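Local coordinates for protein endo-1,3-beta-glucanase (Streptomyces sioyaensis, PDB 3DGT) that probably hydrolyses internal 1,3-beta-glucosidic linkages of beta-glucans, as a catalytic domain of glycoside hydrolase family 16, at residues Gly78-Gly83 / Gly258-Gly263. Numbering follows the deposited sequence.
Sequences GNWTSG and GATEPG
Trp80 pushes the outer rim of its six-membered ring into the bend formed by Thr260, Glu261 and Pro262. Its CZ2 lies 3.8 Å from the methyl CG2 of Thr260, and its CZ3 3.7 Å from CB of Pro262; both approach obliquely, from opposite sides of the indole plane. Between them, Trp80 CH2 meets CA of Pro262 at 3.7 Å, with the carbonyl carbon of Glu261 farther off near the ring plane. The proline and indole side chains cross at roughly a right angle.

Trp80 CG stands anti to the carbonyl carbon (chi1 -78°), and chi2 of 97° turns the benzo ring outward to the loop although CB does not point there. Thr260 turns its methyl to the ring because CG2 is anti to its own backbone N; OG1 hydrogen-bonds with Ala117 O and Thr257 N. Tyr119 OH hydrogen-bonds to Glu261 O, and Met244 touches both Trp80 and Thr260.

A serine in place of Trp80 would probably open a gap and take from Thr260 CG2 and Pro262 CB the ring between them.

Away from the magnesium site, this apolar packing joins strand 80-87 to the loop leading into strand 266-276, within the beta-sandwich (jelly-roll) fold of family 16 glycoside hydrolases.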
loop_
_atom_site.group_PDB
_atom_site.type_symbol
_atom_site.label_atom_id
_atom_site.label_comp_id
_atom_site.label_asym_id
_atom_site.label_seq_id
_atom_site.Cartn_x
_atom_site.Cartn_y
_atom_site.Cartn_z
ATOM N N GLY A 78 4.708 18.375 19.278
ATOM C CA GLY A 78 4.370 16.955 19.425
ATOM C C GLY A 78 3.391 16.407 18.399
ATOM O O GLY A 78 2.921 15.268 18.530
ATOM N N ASN A 79 3.081 17.207 17.378
ATOM C CA ASN A 79 2.128 16.808 16.336
ATOM C C ASN A 79 2.823 16.017 15.245
ATOM O O ASN A 79 3.825 16.471 14.672
ATOM C CB ASN A 79 1.493 18.035 15.677
ATOM C CG ASN A 79 0.737 18.907 16.644
ATOM O OD1 ASN A 79 0.973 20.118 16.708
ATOM N ND2 ASN A 79 -0.179 18.317 17.390
ATOM N N TRP A 80 2.262 14.859 14.921
ATOM C CA TRP A 80 2.756 14.048 13.813
ATOM C C TRP A 80 2.089 14.410 12.505
ATOM O O TRP A 80 0.874 14.600 12.451
ATOM C CB TRP A 80 2.535 12.556 14.088
ATOM C CG TRP A 80 3.533 11.960 15.044
ATOM C CD1 TRP A 80 3.367 11.759 16.382
ATOM C CD2 TRP A 80 4.848 11.495 14.724
ATOM N NE1 TRP A 80 4.504 11.196 16.919
ATOM C CE2 TRP A 80 5.428 11.025 15.920
ATOM C CE3 TRP A 80 5.602 11.447 13.536
ATOM C CZ2 TRP A 80 6.721 10.501 15.972
ATOM C CZ3 TRP A 80 6.892 10.915 13.583
ATOM C CH2 TRP A 80 7.434 10.443 14.797
ATOM N N THR A 81 2.902 14.512 11.454
ATOM C CA THR A 81 2.401 14.613 10.082
ATOM C C THR A 81 3.044 13.532 9.240
ATOM O O THR A 81 4.106 13.028 9.581
ATOM C CB THR A 81 2.689 15.990 9.424
ATOM O OG1 THR A 81 4.082 16.317 9.553
ATOM C CG2 THR A 81 1.832 17.080 10.057
ATOM N N SER A 82 2.387 13.152 8.147
ATOM C CA SER A 82 2.992 12.234 7.196
ATOM C C SER A 82 2.357 12.435 5.830
ATOM O O SER A 82 1.683 13.443 5.603
ATOM C CB SER A 82 2.842 10.789 7.672
ATOM O OG SER A 82 3.717 9.947 6.942
ATOM N N GLY A 83 2.582 11.487 4.923
ATOM C CA GLY A 83 2.044 11.563 3.565
ATOM C C GLY A 83 1.219 10.345 3.214
ATOM O O GLY A 83 1.469 9.239 3.706
ATOM N N GLY A 258 7.283 8.652 23.048
ATOM C CA GLY A 258 8.270 9.725 23.102
ATOM C C GLY A 258 9.609 9.360 22.487
ATOM O O GLY A 258 10.395 10.233 22.142
ATOM N N ALA A 259 9.869 8.064 22.360
ATOM C CA ALA A 259 11.112 7.578 21.776
ATOM C C ALA A 259 11.081 7.438 20.258
ATOM O O ALA A 259 12.142 7.372 19.624
ATOM C CB ALA A 259 11.481 6.239 22.401
ATOM N N THR A 260 9.887 7.380 19.674
ATOM C CA THR A 260 9.779 7.257 18.217
ATOM C C THR A 260 10.511 8.407 17.533
ATOM O O THR A 260 10.268 9.574 17.841
ATOM C CB THR A 260 8.305 7.231 17.774
ATOM O OG1 THR A 260 7.636 6.187 18.477
ATOM C CG2 THR A 260 8.177 6.988 16.268
ATOM N N GLU A 261 11.400 8.061 16.605
ATOM C CA GLU A 261 12.155 9.056 15.835
ATOM C C GLU A 261 11.453 9.417 14.534
ATOM O O GLU A 261 11.222 8.545 13.711
ATOM C CB GLU A 261 13.527 8.513 15.459
ATOM C CG GLU A 261 14.548 8.501 16.543
ATOM C CD GLU A 261 15.896 8.025 16.040
ATOM O OE1 GLU A 261 16.046 7.763 14.816
ATOM O OE2 GLU A 261 16.816 7.929 16.861
ATOM N N PRO A 262 11.159 10.705 14.320
ATOM C CA PRO A 262 10.643 11.121 13.027
ATOM C C PRO A 262 11.772 11.132 11.997
ATOM O O PRO A 262 12.941 10.917 12.340
ATOM C CB PRO A 262 10.176 12.550 13.288
ATOM C CG PRO A 262 11.161 13.053 14.319
ATOM C CD PRO A 262 11.338 11.855 15.234
ATOM N N GLY A 263 11.419 11.376 10.743
ATOM C CA GLY A 263 12.430 11.669 9.734
ATOM C C GLY A 263 12.988 10.486 8.969
ATOM O O GLY A 263 13.969 10.637 8.231
#